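Side-chain contacts in pyruvate kinase 1 (Trypanosoma brucei brucei, PDB 4KCT), which transfers the phosphoryl group of phosphoenolpyruvate to ADP to give pyruvate and ATP, and has an intrinsic decarboxylase activity, probably on oxaloacetate: residues 259-263 with 264-268; 307-311 with 312-316. All coordinates share one frame; numbering follows the deposited sequence.

Contact 1. Residues 259-263 with 264-268; sequences IMVAR and GDLGV. With MG (magnesium ion), chain C; PYR (pyruvic acid), chain E.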
loop_
_atom_site.group_PDB
_atom_site.type_symbol
_atom_site.label_atom_id
_atom_site.label_comp_id
_atom_site.label_asym_id
_atom_site.label_seq_id
_atom_site.Cartn_x
_atom_site.Cartn_y
_atom_site.Cartn_z
ATOM N N ILE A 259 21.342 10.687 -19.342
ATOM C CA ILE A 259 22.480 10.198 -18.555
ATOM C C ILE A 259 22.953 8.867 -19.147
ATOM O O ILE A 259 22.147 8.084 -19.595
ATOM C CB ILE A 259 22.061 9.961 -17.091
ATOM C CG1 ILE A 259 21.629 11.285 -16.440
ATOM C CG2 ILE A 259 23.179 9.257 -16.320
ATOM C CD1 ILE A 259 22.798 12.278 -16.285
ATOM N N MET A 260 24.259 8.631 -19.162
ATOM C CA MET A 260 24.749 7.275 -19.369
ATOM C C MET A 260 25.438 6.771 -18.125
ATOM O O MET A 260 26.265 7.449 -17.553
ATOM C CB MET A 260 25.731 7.213 -20.565
ATOM C CG MET A 260 26.328 5.829 -20.722
ATOM S SD MET A 260 27.792 5.783 -21.774
ATOM C CE MET A 260 27.131 6.454 -23.297
ATOM N N VAL A 261 25.080 5.571 -17.697
ATOM C CA VAL A 261 25.806 4.918 -16.634
ATOM C C VAL A 261 27.021 4.227 -17.242
ATOM O O VAL A 261 26.885 3.197 -17.902
ATOM C CB VAL A 261 24.905 3.880 -15.890
ATOM C CG1 VAL A 261 25.677 3.209 -14.746
ATOM C CG2 VAL A 261 23.640 4.564 -15.368
ATOM N N ALA A 262 28.173 4.890 -17.172
ATOM C CA ALA A 262 29.329 4.479 -17.952
ATOM C C ALA A 262 30.170 3.507 -17.115
ATOM O O ALA A 262 31.067 3.916 -16.387
ATOM C CB ALA A 262 30.152 5.699 -18.356
ATOM N N ARG A 263 29.734 2.253 -17.082
ATOM C CA ARG A 263 30.159 1.314 -16.045
ATOM C C ARG A 263 31.634 0.925 -16.106
ATOM O O ARG A 263 32.174 0.447 -15.123
ATOM C CB ARG A 263 29.289 0.067 -16.060
ATOM C CG ARG A 263 27.849 0.377 -15.681
ATOM C CD ARG A 263 27.055 -0.901 -15.558
ATOM N NE ARG A 263 27.220 -1.776 -16.726
ATOM C CZ ARG A 263 26.616 -2.951 -16.840
ATOM N NH1 ARG A 263 25.808 -3.361 -15.874
ATOM N NH2 ARG A 263 26.934 -3.780 -17.834
ATOM N N GLY A 264 32.263 1.110 -17.271
ATOM C CA GLY A 264 33.676 0.750 -17.449
ATOM C C GLY A 264 34.551 1.595 -16.552
ATOM O O GLY A 264 35.145 1.094 -15.575
ATOM N N ASP A 265 34.547 2.900 -16.805
ATOM C CA ASP A 265 35.301 3.828 -15.965
ATOM C C ASP A 265 34.765 3.851 -14.524
ATOM O O ASP A 265 35.529 3.951 -13.543
ATOM C CB ASP A 265 35.300 5.224 -16.605
ATOM C CG ASP A 265 36.348 5.351 -17.730
ATOM O OD1 ASP A 265 35.994 5.731 -18.882
ATOM O OD2 ASP A 265 37.491 4.915 -17.489
ATOM N N LEU A 266 33.452 3.786 -14.382
ATOM C CA LEU A 266 32.868 3.879 -13.053
ATOM C C LEU A 266 33.410 2.778 -12.144
ATOM O O LEU A 266 33.675 3.018 -10.962
ATOM C CB LEU A 266 31.324 3.822 -13.121
ATOM C CG LEU A 266 30.565 4.113 -11.845
ATOM C CD1 LEU A 266 30.958 5.488 -11.295
ATOM C CD2 LEU A 266 29.056 4.065 -12.118
ATOM N N GLY A 267 33.495 1.550 -12.677
ATOM C CA GLY A 267 33.887 0.381 -11.887
ATOM C C GLY A 267 35.404 0.293 -11.669
ATOM O O GLY A 267 35.891 -0.601 -10.972
ATOM N N VAL A 268 36.131 1.263 -12.216
ATOM C CA VAL A 268 37.526 1.495 -11.861
ATOM C C VAL A 268 37.623 2.579 -10.785
ATOM O O VAL A 268 38.371 2.441 -9.808
ATOM C CB VAL A 268 38.338 1.925 -13.111
ATOM C CG1 VAL A 268 39.693 2.507 -12.715
ATOM C CG2 VAL A 268 38.483 0.755 -14.081
HETATM MG MG MG C . 34.332 5.794 -19.953
HETATM C C PYR E . 32.695 3.567 -19.918
HETATM O O PYR E . 31.980 2.567 -19.632
HETATM O OXT PYR E . 33.586 3.959 -19.111
HETATM C CA PYR E . 32.399 4.370 -21.145
HETATM O O3 PYR E . 33.118 5.338 -21.451
HETATM C CB PYR E . 31.157 4.069 -21.945
HETATM O O HOH W 1 35.079 7.874 -20.635
HETATM O O HOH W 2 35.742 5.009 -21.347
#
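The carboxylate oxygen OXT of the bound pyruvate is gripped twice beside the turn that joins Ala262 to Leu266. The backbone N of Asp265 donates to it at 2.7 Å, nearly straight at 163°, and the magnesium ion binds it as well. The other carboxylate oxygen, O, takes the N-H of Gly264 at 2.8 Å, so two successive amides at the start of helix 263-269 hold the carboxylate, and the helix end would probably add to their pull on its charge. The CG of Asp265 lies anti to its carbonyl carbon (chi1 -80°), which brings OD1 to the magnesium ion at 2.0 Å. Pyruvate O3, two waters and Glu241 complete the metal's shell. Ala262 sits at the N-cap position; its O accepts Leu266 N at 3.1 Å, and its CB lies against pyruvate C at 3.7 Å. Met260 puts SD near the methyl carbon of pyruvate. One step on, Gly267 N reaches Arg263 O at 3.0 Å. Val261 CG1 and Leu266 CD2 touch loosely at 4.4 Å. The Arg263 side chain forms a salt bridge to Asp316 and hydrogen bonds to the backbone O of Thr297 and of Ala296 and to Gln279 OE1. All this happens at the C-terminal end of barrel strand 258-262, set between strands 235-240 and 293-296, with helix 275-289 packed on Val261 and the second subunit's Arg311 bonded to the short helix.

Contact 2. Residues 307-311 with 312-316; sequences PRPTR and AEVSD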
loop_
_atom_site.group_PDB
_atom_site.type_symbol
_atom_site.label_atom_id
_atom_site.label_comp_id
_atom_site.label_asym_id
_atom_site.label_seq_id
_atom_site.Cartn_x
_atom_site.Cartn_y
_atom_site.Cartn_z
ATOM N N PRO A 307 29.643 -16.910 -30.199
ATOM C CA PRO A 307 28.399 -16.727 -30.910
ATOM C C PRO A 307 27.177 -16.670 -29.962
ATOM O O PRO A 307 26.065 -16.414 -30.409
ATOM C CB PRO A 307 28.323 -17.984 -31.821
ATOM C CG PRO A 307 29.143 -18.996 -31.118
ATOM C CD PRO A 307 30.259 -18.230 -30.454
ATOM N N ARG A 308 27.394 -16.941 -28.675
ATOM C CA ARG A 308 26.313 -16.856 -27.667
ATOM C C ARG A 308 26.865 -16.161 -26.441
ATOM O O ARG A 308 28.065 -16.214 -26.193
ATOM C CB ARG A 308 25.836 -18.273 -27.271
ATOM C CG ARG A 308 25.173 -19.057 -28.399
ATOM C CD ARG A 308 24.762 -20.463 -27.937
ATOM N NE ARG A 308 24.678 -20.551 -26.473
ATOM C CZ ARG A 308 23.595 -20.935 -25.795
ATOM N NH1 ARG A 308 22.483 -21.280 -26.437
ATOM N NH2 ARG A 308 23.618 -20.951 -24.468
ATOM N N PRO A 309 25.988 -15.543 -25.641
ATOM C CA PRO A 309 26.458 -14.809 -24.458
ATOM C C PRO A 309 26.546 -15.759 -23.247
ATOM O O PRO A 309 26.041 -16.881 -23.305
ATOM C CB PRO A 309 25.338 -13.779 -24.239
ATOM C CG PRO A 309 24.107 -14.513 -24.697
ATOM C CD PRO A 309 24.563 -15.270 -25.927
ATOM N N THR A 310 27.207 -15.330 -22.181
ATOM C CA THR A 310 27.227 -16.131 -20.954
ATOM C C THR A 310 25.913 -15.894 -20.199
ATOM O O THR A 310 25.157 -14.977 -20.518
ATOM C CB THR A 310 28.385 -15.730 -20.019
ATOM O OG1 THR A 310 28.135 -14.407 -19.507
ATOM C CG2 THR A 310 29.750 -15.737 -20.786
ATOM N N ARG A 311 25.665 -16.692 -19.167
ATOM C CA ARG A 311 24.417 -16.556 -18.421
ATOM C C ARG A 311 24.376 -15.216 -17.671
ATOM O O ARG A 311 23.307 -14.615 -17.522
ATOM C CB ARG A 311 24.228 -17.735 -17.455
ATOM C CG ARG A 311 24.347 -19.095 -18.113
ATOM C CD ARG A 311 23.323 -19.277 -19.240
ATOM N NE ARG A 311 23.405 -20.626 -19.864
ATOM C CZ ARG A 311 24.220 -20.936 -20.873
ATOM N NH1 ARG A 311 25.129 -20.043 -21.295
ATOM N NH2 ARG A 311 24.259 -22.184 -21.350
ATOM N N ALA A 312 25.531 -14.756 -17.209
ATOM C CA ALA A 312 25.617 -13.461 -16.466
ATOM C C ALA A 312 25.282 -12.315 -17.396
ATOM O O ALA A 312 24.674 -11.331 -16.986
ATOM C CB ALA A 312 27.031 -13.254 -15.906
ATOM N N GLU A 313 25.703 -12.433 -18.657
ATOM C CA GLU A 313 25.450 -11.389 -19.630
ATOM C C GLU A 313 23.966 -11.250 -19.951
ATOM O O GLU A 313 23.419 -10.127 -20.033
ATOM C CB GLU A 313 26.305 -11.623 -20.895
ATOM C CG GLU A 313 27.741 -11.174 -20.658
ATOM C CD GLU A 313 28.761 -11.812 -21.600
ATOM O OE1 GLU A 313 28.368 -12.640 -22.482
ATOM O OE2 GLU A 313 29.975 -11.538 -21.394
ATOM N N VAL A 314 23.298 -12.368 -20.140
ATOM C CA VAL A 314 21.879 -12.305 -20.367
ATOM C C VAL A 314 21.184 -11.621 -19.213
ATOM O O VAL A 314 20.323 -10.743 -19.409
ATOM C CB VAL A 314 21.276 -13.696 -20.596
ATOM C CG1 VAL A 314 19.753 -13.607 -20.558
ATOM C CG2 VAL A 314 21.752 -14.243 -21.926
ATOM N N SER A 315 21.560 -11.988 -17.994
ATOM C CA SER A 315 20.885 -11.420 -16.850
ATOM C C SER A 315 21.189 -9.910 -16.665
ATOM O O SER A 315 20.310 -9.134 -16.301
ATOM C CB SER A 315 21.171 -12.230 -15.602
ATOM O OG SER A 315 21.906 -11.508 -14.669
ATOM N N ASP A 316 22.406 -9.504 -16.995
ATOM C CA ASP A 316 22.779 -8.087 -16.957
ATOM C C ASP A 316 21.861 -7.253 -17.869
ATOM O O ASP A 316 21.372 -6.173 -17.471
ATOM C CB ASP A 316 24.240 -7.944 -17.420
ATOM C CG ASP A 316 24.798 -6.529 -17.213
ATOM O OD1 ASP A 316 24.537 -5.898 -16.161
ATOM O OD2 ASP A 316 25.477 -6.035 -18.126
#
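Thr310 and Glu313 exchange hydrogen bonds as a capping box at the start of helix 311-323. Glu313 N donates to Thr310 OG1 at 3.2 Å; in return Thr310 N donates to Glu313 OE1 at 2.9 Å, almost straight at 169° but meeting the oxygen from above the carboxylate plane. Thr310 OG1 stands between its backbone N and carbonyl carbon (chi1 68°), facing the first turn, while the extended Glu313 chain runs back across it. Ser302 OG is a second partner of OE1 and further fixes the carboxylate. Backbone bonds carry on from there: Val314 N reaches Thr310 O at 3.2 Å, and Ser315 N reaches Arg311 O at the same length. The apolar part is one close touch, Pro309 CG against Val314 CG2 at 3.6 Å; the proline ring thus covers the side of the first turn next to the capping box. Between subunits the bonding is polar: the Arg311 side chain turns from its own helix to form a salt bridge to Asp146 and hydrogen bonds to Arg263 O and Gly264 O, all of the second subunit. This helix start closes the loop that leads from barrel strand 293-296 into helix 311-323, with helix 340-356 flanking it through Tyr346 on Pro309 and Ile350 on Val314.

Both contacts start a helix that follows a strand of the same eight-stranded barrel, 258-262 for contact 1 and 293-296 for contact 2, but the two helix starts are used differently. Contact 1 lies nearer the centre of the chain, is only partly buried, and turns its amides to a ligand and a metal-bound oxygen; contact 2 is mostly buried and pairs Thr310 N and Glu313 N with its own side chains. Within one chain they meet in a salt bridge, Arg263 NH2 to Asp316 OD2 at 2.7 Å. Both helix starts also lie at the same subunit interface, so the pyruvate-binding helix and the capped one each face the second copy.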